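Exopolysaccharide biosynthesis protein (Pantoea stewartii subsp. stewartii DC283, PDB 6TGF) modifies the glycan of the bacterial biofilm, probably by hydrolysing exopolysaccharide, as a trimer with a tailspike-like parallel beta-helix fold. Local coordinates at residues B[172-175]-B[176-179]; B[300-304]-B[305-309]; B[667-670]-B[671-675]; B[719-723]-B[724-728]. One frame throughout, in Å; residues are numbered along the deposited sequence.

The four contacts follow one another along a very elongated chain, none touching another; the centres of interactions 1 and 4 are about 120 Å apart. Interaction 1, a short capped helix, and interaction 4, the tip of a hairpin, mix buried and exposed residues, while interaction 3 is a surface turn. Interaction 2 is a partly buried loop of the parallel beta-helix. The chemistry changes with place: main-chain and charged groups organise 172-179, aromatic packing without a hydrogen bond across the contact marks 300-309, one doubly used carbonyl closes 667-675, and paired strands carry 719-728. Only interactions 2 and 4 meet other subunits.

Interaction 1. Residues B[172-175]-B[176-179]; sequences SVDD and LRKT. With EDO (1,2-ethanediol), chain C.
R177 runs alongside V173, one turn earlier in the helix. Its backbone N gives a hydrogen bond to V173 O (2.7 Å). In the side chain, chi1 of -75° sets CG beside the backbone N, opposite the carbonyl carbon, and CB, CG (3.4 Å from V173 O) and then CD (3.7 Å from V173 O) all pass that oxygen. From CG to NE the chain is extended, which carries the guanidinium alongside the V173 side chain, the two pointing the same way. V173 CG2 sits over one face of the guanidinium, toward its rim, 4.0 Å from R177 NH1. NE forms a salt bridge with D213. NH1 is bound in the plane of the group to a water at 2.9 Å, which in turn donates to D174 OD1, so acid and base are bridged rather than paired directly. The other carboxylate oxygen, D174 OD2, accepts from O1 of an ethanediol. At the start of the helix S172 is the N-cap: its OG accepts weakly from D175 N and donates to D175 OD2 (2.8 Å). At the far end D175 O takes two donors from opposite faces of its plane, K178 N and T179 OG1, the latter at 2.7 Å. The whole turn follows strand 168-170, with V173, L176 and R177 on F219 of strand 218-221 and K178 and T179 against E54 of helix 53-57.

Interaction 2. Residues B[300-304]-B[305-309]; sequences VNFGY and FPATT
In the loop that joins strand 290-296 to strand 308-311 of the parallel beta-helix, the F302 ring reaches across the bend to A307. F302 CE2 lies 3.4 Å from A307 CB, a purely apolar contact, and the methyl comes obliquely to the ring. The base of the same side chain rests on the main chain: F302 CB is 3.4 Å from F305 O. With chi1 at -42°, CG stands beside the backbone N, and this directs the ring back over V300, whose carbonyl carbon sits above one face near the rim. The next two aromatics are neighbours in sequence and meet near their roots, Y304 CB packing 3.6 Å from F305 CD2. P306 follows, its CD 3.5 Å from Y304 O. No hydrogen bond crosses between 300-304 and 305-309; the contact between them is one of packing. The same aromatics of the loop also meet another chain: F305 stands edge-to-face with W326 of the second subunit, whose ring Y304 also meets, and G303 N donates to E328 there. Such a loop between two strands of a beta-helix, leaning on the adjacent chain, fits the tailspike-like trimer.

Interaction 3. Residues B[667-670]-B[671-675]; sequences ATPD and SGSHA
D670 and S673 close a type I beta turn, and two bonds of S673 meet on one oxygen. D670 O accepts from S673 N at 2.7 Å, an N-H of reasonable straightness (157°) that arrives from above the carbonyl plane. The same oxygen also takes the hydroxyl of S673, with OG 2.6 Å from D670 O and tilted only 22° from that plane. S673 thus grips this carbonyl twice; the N-H closes the turn, and the OG bond helps hold the hydroxyl in place. The torsion explains it: at chi1 60° OG stands between the backbone N and the carbonyl carbon, which places it within reach of D670 O. There it also lies 3.5 Å from P669 CB, so the proline ring flanks the serine just ahead of the turn. S671 and G672 form the exposed corner of the turn. A step further out, P669 is backed by W544 of strand 543-551 and by F630 of strand 626-633, while R618 donates to S673 O. The chain then enters strand 674-675, which pairs through H674 with Y619 of strand 614-620 at the border of a five-stranded antiparallel sheet, the H674 ring edge-to-face with that tyrosine.

Interaction 4. Residues B[719-723]-B[724-728]; sequences SVVIN and GKTVA
I722 and V727 meet at about a right angle on one face of a two-stranded hairpin, CD1 of I722 touching CG2 of V727 at 3.6 Å. CG2 of V727 is the branch that reaches over, since chi1 of -61° sets it between the backbone N and the carbonyl carbon; it also rests 3.4 Å from V720 O. On the opposite face V721 and T726 cross obliquely and more loosely, while T726 CG2 lies 3.4 Å from S719 OG, a hydroxyl that binds D696 of the second subunit. Between these two faces the strands pair antiparallel. V720 and V727 exchange two nearly straight bonds, V720 N to V727 O at 3.0 Å and V727 N to V720 O at 2.9 Å. The I722-K725 pair nearer the turn is held by two weak bonds. N723 and G724 make the corner, both with positive phi, and V721 CG1 packs 3.3 Å from G724 O. The first strand also pairs in parallel with a strand of the second subunit, N723 ND2 donates to S701 O of that subunit, and I722 packs on V718 of the third. This is a beta hairpin closed by a type I' turn at N723 and G724, here built into the three-chain interface near the C-terminus.

Interaction 1. Residues B[172-175]-B[176-179]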
loop_
_atom_site.group_PDB
_atom_site.type_symbol
_atom_site.label_atom_id
_atom_site.label_comp_id
_atom_site.label_asym_id
_atom_site.label_seq_id
_atom_site.Cartn_x
_atom_site.Cartn_y
_atom_site.Cartn_z
ATOM N N SER B 172 36.192 8.154 29.813
ATOM C CA SER B 172 34.867 7.623 30.240
ATOM C C SER B 172 34.036 8.711 30.930
ATOM O O SER B 172 34.624 9.738 31.321
ATOM C CB SER B 172 35.044 6.428 31.138
ATOM O OG SER B 172 35.711 6.790 32.340
ATOM N N VAL B 173 32.722 8.492 31.083
ATOM C CA VAL B 173 31.804 9.439 31.790
ATOM C C VAL B 173 32.132 9.394 33.287
ATOM O O VAL B 173 31.996 10.443 33.948
ATOM C CB VAL B 173 30.306 9.169 31.539
ATOM C CG1 VAL B 173 29.975 9.063 30.062
ATOM C CG2 VAL B 173 29.792 7.948 32.278
ATOM N N ASP B 174 32.531 8.220 33.793
ATOM C CA ASP B 174 33.040 8.026 35.179
ATOM C C ASP B 174 34.091 9.105 35.472
ATOM O O ASP B 174 33.985 9.763 36.528
ATOM C CB ASP B 174 33.623 6.623 35.373
ATOM C CG ASP B 174 32.589 5.511 35.486
ATOM O OD1 ASP B 174 31.380 5.820 35.504
ATOM O OD2 ASP B 174 33.005 4.338 35.551
ATOM N N ASP B 175 35.047 9.286 34.555
ATOM C CA ASP B 175 36.146 10.283 34.664
ATOM C C ASP B 175 35.600 11.690 34.383
ATOM O O ASP B 175 36.093 12.645 35.020
ATOM C CB ASP B 175 37.310 9.922 33.737
ATOM C CG ASP B 175 38.064 8.677 34.176
ATOM O OD1 ASP B 175 38.582 8.676 35.311
ATOM O OD2 ASP B 175 38.113 7.711 33.389
ATOM N N LEU B 176 34.623 11.815 33.476
ATOM C CA LEU B 176 33.984 13.110 33.102
ATOM C C LEU B 176 33.245 13.697 34.311
ATOM O O LEU B 176 33.344 14.923 34.517
ATOM C CB LEU B 176 33.021 12.893 31.930
ATOM C CG LEU B 176 32.390 14.158 31.349
ATOM C CD1 LEU B 176 33.440 15.045 30.699
ATOM C CD2 LEU B 176 31.299 13.810 30.349
ATOM N N ARG B 177 32.540 12.857 35.076
ATOM C CA ARG B 177 31.747 13.267 36.268
ATOM C C ARG B 177 32.679 13.694 37.411
ATOM O O ARG B 177 32.176 14.314 38.367
ATOM C CB ARG B 177 30.833 12.126 36.725
ATOM C CG ARG B 177 29.610 11.918 35.845
ATOM C CD ARG B 177 28.983 10.560 36.078
ATOM N NE ARG B 177 27.749 10.372 35.328
ATOM C CZ ARG B 177 27.139 9.203 35.152
ATOM N NH1 ARG B 177 27.645 8.094 35.670
ATOM N NH2 ARG B 177 26.021 9.140 34.452
ATOM N N LYS B 178 33.972 13.363 37.323
ATOM C CA LYS B 178 35.000 13.669 38.356
ATOM C C LYS B 178 35.866 14.862 37.925
ATOM O O LYS B 178 36.625 15.365 38.777
ATOM C CB LYS B 178 35.868 12.433 38.609
ATOM C CG LYS B 178 35.191 11.333 39.414
ATOM C CD LYS B 178 35.915 10.006 39.352
ATOM C CE LYS B 178 35.494 9.057 40.452
ATOM N NZ LYS B 178 36.262 7.790 40.410
ATOM N N THR B 179 35.762 15.298 36.666
ATOM C CA THR B 179 36.573 16.401 36.082
ATOM C C THR B 179 35.782 17.712 36.146
ATOM O O THR B 179 34.848 17.865 35.343
ATOM C CB THR B 179 36.978 16.089 34.635
ATOM O OG1 THR B 179 37.666 14.837 34.621
ATOM C CG2 THR B 179 37.851 17.164 34.026
HETATM C C1 EDO C . 32.415 1.297 32.948
HETATM O O1 EDO C . 31.736 2.368 33.576
HETATM C C2 EDO C . 31.931 -0.040 33.371
HETATM O O2 EDO C . 30.575 -0.056 33.777
HETATM O O HOH W 1 30.079 7.521 37.124
#

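Interaction 2. Residues B[300-304]-B[305-309]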
loop_
_atom_site.group_PDB
_atom_site.type_symbol
_atom_site.label_atom_id
_atom_site.label_comp_id
_atom_site.label_asym_id
_atom_site.label_seq_id
_atom_site.Cartn_x
_atom_site.Cartn_y
_atom_site.Cartn_z
ATOM N N VAL B 300 18.197 2.031 8.711
ATOM C CA VAL B 300 18.788 1.792 7.359
ATOM C C VAL B 300 17.863 0.815 6.624
ATOM O O VAL B 300 17.422 -0.163 7.261
ATOM C CB VAL B 300 20.231 1.254 7.441
ATOM C CG1 VAL B 300 20.957 1.389 6.110
ATOM C CG2 VAL B 300 21.033 1.913 8.553
ATOM N N ASN B 301 17.583 1.071 5.341
ATOM C CA ASN B 301 16.538 0.356 4.555
ATOM C C ASN B 301 16.995 -1.079 4.253
ATOM O O ASN B 301 17.425 -1.347 3.113
ATOM C CB ASN B 301 16.129 1.124 3.290
ATOM C CG ASN B 301 17.280 1.462 2.363
ATOM O OD1 ASN B 301 17.779 0.603 1.641
ATOM N ND2 ASN B 301 17.688 2.720 2.355
ATOM N N PHE B 302 16.891 -1.969 5.246
ATOM C CA PHE B 302 16.970 -3.443 5.081
ATOM C C PHE B 302 15.536 -3.984 5.063
ATOM O O PHE B 302 14.853 -3.907 6.104
ATOM C CB PHE B 302 17.791 -4.100 6.195
ATOM C CG PHE B 302 19.060 -3.381 6.580
ATOM C CD1 PHE B 302 20.146 -3.335 5.720
ATOM C CD2 PHE B 302 19.173 -2.768 7.820
ATOM C CE1 PHE B 302 21.313 -2.681 6.086
ATOM C CE2 PHE B 302 20.342 -2.118 8.184
ATOM C CZ PHE B 302 21.410 -2.077 7.318
ATOM N N GLY B 303 15.087 -4.472 3.903
ATOM C CA GLY B 303 13.717 -4.976 3.682
ATOM C C GLY B 303 13.370 -6.139 4.597
ATOM O O GLY B 303 12.272 -6.111 5.193
ATOM N N TYR B 304 14.270 -7.122 4.716
ATOM C CA TYR B 304 14.002 -8.447 5.338
ATOM C C TYR B 304 14.409 -8.442 6.814
ATOM O O TYR B 304 13.516 -8.587 7.675
ATOM C CB TYR B 304 14.719 -9.551 4.556
ATOM C CG TYR B 304 14.255 -9.666 3.127
ATOM C CD1 TYR B 304 12.975 -10.108 2.830
ATOM C CD2 TYR B 304 15.080 -9.308 2.073
ATOM C CE1 TYR B 304 12.529 -10.205 1.522
ATOM C CE2 TYR B 304 14.650 -9.401 0.758
ATOM C CZ TYR B 304 13.371 -9.850 0.483
ATOM O OH TYR B 304 12.941 -9.945 -0.808
ATOM N N PHE B 305 15.708 -8.288 7.091
ATOM C CA PHE B 305 16.313 -8.495 8.433
ATOM C C PHE B 305 16.783 -7.161 9.005
ATOM O O PHE B 305 17.731 -6.566 8.497
ATOM C CB PHE B 305 17.432 -9.533 8.340
ATOM C CG PHE B 305 16.946 -10.881 7.872
ATOM C CD1 PHE B 305 16.232 -11.711 8.720
ATOM C CD2 PHE B 305 17.165 -11.302 6.571
ATOM C CE1 PHE B 305 15.771 -12.945 8.284
ATOM C CE2 PHE B 305 16.701 -12.537 6.137
ATOM C CZ PHE B 305 16.006 -13.356 6.994
ATOM N N PRO B 306 16.111 -6.647 10.062
ATOM C CA PRO B 306 16.610 -5.495 10.815
ATOM C C PRO B 306 18.031 -5.709 11.356
ATOM O O PRO B 306 18.380 -6.838 11.655
ATOM C CB PRO B 306 15.619 -5.359 11.980
ATOM C CG PRO B 306 14.347 -6.005 11.475
ATOM C CD PRO B 306 14.808 -7.117 10.557
ATOM N N ALA B 307 18.799 -4.622 11.485
ATOM C CA ALA B 307 20.213 -4.625 11.933
ATOM C C ALA B 307 20.298 -4.529 13.463
ATOM O O ALA B 307 21.431 -4.493 13.979
ATOM C CB ALA B 307 20.961 -3.495 11.269
ATOM N N THR B 308 19.157 -4.490 14.160
ATOM C CA THR B 308 19.071 -4.455 15.646
ATOM C C THR B 308 18.277 -5.668 16.141
ATOM O O THR B 308 17.120 -5.834 15.701
ATOM C CB THR B 308 18.441 -3.145 16.138
ATOM O OG1 THR B 308 19.246 -2.066 15.663
ATOM C CG2 THR B 308 18.329 -3.071 17.646
ATOM N N THR B 309 18.879 -6.469 17.027
ATOM C CA THR B 309 18.236 -7.620 17.715
ATOM C C THR B 309 18.134 -7.318 19.214
ATOM O O THR B 309 19.173 -6.991 19.821
ATOM C CB THR B 309 18.999 -8.926 17.459
ATOM O OG1 THR B 309 18.990 -9.173 16.053
ATOM C CG2 THR B 309 18.403 -10.113 18.185
#

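Interaction 3. Residues B[667-670]-B[671-675]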
loop_
_atom_site.group_PDB
_atom_site.type_symbol
_atom_site.label_atom_id
_atom_site.label_comp_id
_atom_site.label_asym_id
_atom_site.label_seq_id
_atom_site.Cartn_x
_atom_site.Cartn_y
_atom_site.Cartn_z
ATOM N N ALA B 667 -21.608 -26.297 -34.952
ATOM C CA ALA B 667 -21.248 -27.734 -34.976
ATOM C C ALA B 667 -22.523 -28.582 -35.048
ATOM O O ALA B 667 -23.376 -28.435 -34.153
ATOM C CB ALA B 667 -20.433 -28.073 -33.752
ATOM N N THR B 668 -22.643 -29.425 -36.078
ATOM C CA THR B 668 -23.746 -30.409 -36.240
ATOM C C THR B 668 -23.448 -31.613 -35.351
ATOM O O THR B 668 -22.358 -32.173 -35.428
ATOM C CB THR B 668 -23.920 -30.836 -37.704
ATOM O OG1 THR B 668 -23.693 -29.704 -38.545
ATOM C CG2 THR B 668 -25.290 -31.412 -37.984
ATOM N N PRO B 669 -24.387 -32.044 -34.476
ATOM C CA PRO B 669 -24.135 -33.179 -33.592
ATOM C C PRO B 669 -23.990 -34.480 -34.394
ATOM O O PRO B 669 -24.698 -34.645 -35.374
ATOM C CB PRO B 669 -25.362 -33.225 -32.668
ATOM C CG PRO B 669 -26.447 -32.509 -33.444
ATOM C CD PRO B 669 -25.733 -31.480 -34.295
ATOM N N ASP B 670 -23.073 -35.350 -33.960
ATOM C CA ASP B 670 -22.793 -36.673 -34.582
ATOM C C ASP B 670 -24.112 -37.449 -34.675
ATOM O O ASP B 670 -24.897 -37.380 -33.713
ATOM C CB ASP B 670 -21.730 -37.434 -33.781
ATOM C CG ASP B 670 -20.847 -38.341 -34.619
ATOM O OD1 ASP B 670 -21.398 -39.206 -35.327
ATOM O OD2 ASP B 670 -19.614 -38.170 -34.559
ATOM N N SER B 671 -24.341 -38.152 -35.790
ATOM C CA SER B 671 -25.576 -38.932 -36.085
ATOM C C SER B 671 -25.954 -39.835 -34.901
ATOM O O SER B 671 -27.159 -40.102 -34.733
ATOM C CB SER B 671 -25.417 -39.732 -37.353
ATOM O OG SER B 671 -25.500 -38.896 -38.495
ATOM N N GLY B 672 -24.968 -40.283 -34.114
ATOM C CA GLY B 672 -25.163 -41.138 -32.925
ATOM C C GLY B 672 -25.551 -40.356 -31.678
ATOM O O GLY B 672 -25.730 -41.002 -30.625
ATOM N N SER B 673 -25.671 -39.025 -31.770
ATOM C CA SER B 673 -26.123 -38.130 -30.669
ATOM C C SER B 673 -27.573 -38.459 -30.294
ATOM O O SER B 673 -28.348 -38.832 -31.198
ATOM C CB SER B 673 -25.973 -36.677 -31.044
ATOM O OG SER B 673 -26.737 -36.372 -32.202
ATOM N N HIS B 674 -27.920 -38.314 -29.011
ATOM C CA HIS B 674 -29.264 -38.620 -28.448
ATOM C C HIS B 674 -30.132 -37.357 -28.494
ATOM O O HIS B 674 -29.698 -36.327 -27.946
ATOM C CB HIS B 674 -29.147 -39.172 -27.020
ATOM C CG HIS B 674 -28.075 -40.197 -26.841
ATOM N ND1 HIS B 674 -27.947 -41.288 -27.679
ATOM C CD2 HIS B 674 -27.093 -40.308 -25.921
ATOM C CE1 HIS B 674 -26.926 -42.024 -27.286
ATOM N NE2 HIS B 674 -26.385 -41.443 -26.208
ATOM N N ALA B 675 -31.311 -37.438 -29.119
ATOM C CA ALA B 675 -32.293 -36.332 -29.222
ATOM C C ALA B 675 -32.986 -36.139 -27.867
ATOM O O ALA B 675 -33.457 -37.140 -27.294
ATOM C CB ALA B 675 -33.293 -36.619 -30.314
#

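Interaction 4. Residues B[719-723]-B[724-728]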
loop_
_atom_site.group_PDB
_atom_site.type_symbol
_atom_site.label_atom_id
_atom_site.label_comp_id
_atom_site.label_asym_id
_atom_site.label_seq_id
_atom_site.Cartn_x
_atom_site.Cartn_y
_atom_site.Cartn_z
ATOM N N SER B 719 -65.162 -19.840 -24.704
ATOM C CA SER B 719 -64.398 -19.548 -25.946
ATOM C C SER B 719 -62.928 -19.924 -25.735
ATOM O O SER B 719 -62.303 -19.357 -24.821
ATOM C CB SER B 719 -64.544 -18.103 -26.349
ATOM O OG SER B 719 -63.740 -17.808 -27.481
ATOM N N VAL B 720 -62.412 -20.859 -26.540
ATOM C CA VAL B 720 -60.996 -21.335 -26.496
ATOM C C VAL B 720 -60.469 -21.394 -27.935
ATOM O O VAL B 720 -61.205 -21.890 -28.810
ATOM C CB VAL B 720 -60.879 -22.702 -25.793
ATOM C CG1 VAL B 720 -59.430 -23.137 -25.628
ATOM C CG2 VAL B 720 -61.584 -22.717 -24.446
ATOM N N VAL B 721 -59.244 -20.904 -28.159
ATOM C CA VAL B 721 -58.562 -20.892 -29.489
ATOM C C VAL B 721 -57.703 -22.158 -29.599
ATOM O O VAL B 721 -56.514 -22.109 -29.219
ATOM C CB VAL B 721 -57.723 -19.612 -29.686
ATOM C CG1 VAL B 721 -57.134 -19.532 -31.086
ATOM C CG2 VAL B 721 -58.521 -18.355 -29.374
ATOM N N ILE B 722 -58.294 -23.248 -30.099
ATOM C CA ILE B 722 -57.646 -24.589 -30.227
ATOM C C ILE B 722 -57.056 -24.718 -31.638
ATOM O O ILE B 722 -57.838 -24.716 -32.607
ATOM C CB ILE B 722 -58.651 -25.714 -29.895
ATOM C CG1 ILE B 722 -59.049 -25.681 -28.416
ATOM C CG2 ILE B 722 -58.102 -27.077 -30.296
ATOM C CD1 ILE B 722 -60.291 -26.475 -28.082
ATOM N N ASN B 723 -55.726 -24.826 -31.732
ATOM C CA ASN B 723 -54.963 -24.972 -33.003
ATOM C C ASN B 723 -55.314 -23.815 -33.949
ATOM O O ASN B 723 -55.503 -24.073 -35.155
ATOM C CB ASN B 723 -55.204 -26.343 -33.644
ATOM C CG ASN B 723 -54.461 -27.462 -32.944
ATOM O OD1 ASN B 723 -53.234 -27.451 -32.880
ATOM N ND2 ASN B 723 -55.192 -28.437 -32.431
ATOM N N GLY B 724 -55.405 -22.592 -33.416
ATOM C CA GLY B 724 -55.576 -21.350 -34.198
ATOM C C GLY B 724 -57.029 -20.919 -34.327
ATOM O O GLY B 724 -57.267 -19.697 -34.393
ATOM N N LYS B 725 -57.969 -21.870 -34.374
ATOM C CA LYS B 725 -59.411 -21.618 -34.642
ATOM C C LYS B 725 -60.155 -21.410 -33.317
ATOM O O LYS B 725 -59.997 -22.256 -32.415
ATOM C CB LYS B 725 -60.005 -22.786 -35.436
ATOM C CG LYS B 725 -61.251 -22.454 -36.244
ATOM C CD LYS B 725 -61.498 -23.414 -37.388
ATOM C CE LYS B 725 -62.706 -23.043 -38.225
ATOM N NZ LYS B 725 -62.554 -23.485 -39.631
ATOM N N THR B 726 -60.935 -20.327 -33.213
ATOM C CA THR B 726 -61.781 -19.995 -32.033
ATOM C C THR B 726 -62.998 -20.926 -32.025
ATOM O O THR B 726 -63.796 -20.853 -32.981
ATOM C CB THR B 726 -62.211 -18.521 -32.038
ATOM O OG1 THR B 726 -61.100 -17.725 -32.450
ATOM C CG2 THR B 726 -62.701 -18.049 -30.686
ATOM N N VAL B 727 -63.122 -21.767 -30.994
ATOM C CA VAL B 727 -64.209 -22.783 -30.851
ATOM C C VAL B 727 -64.785 -22.702 -29.432
ATOM O O VAL B 727 -64.236 -21.940 -28.610
ATOM C CB VAL B 727 -63.694 -24.200 -31.180
ATOM C CG1 VAL B 727 -63.192 -24.295 -32.613
ATOM C CG2 VAL B 727 -62.617 -24.659 -30.210
ATOM N N ALA B 728 -65.854 -23.460 -29.169
ATOM C CA ALA B 728 -66.559 -23.538 -27.867
ATOM C C ALA B 728 -66.167 -24.836 -27.150
ATOM O O ALA B 728 -66.542 -25.917 -27.646
ATOM C CB ALA B 728 -68.050 -23.463 -28.088
#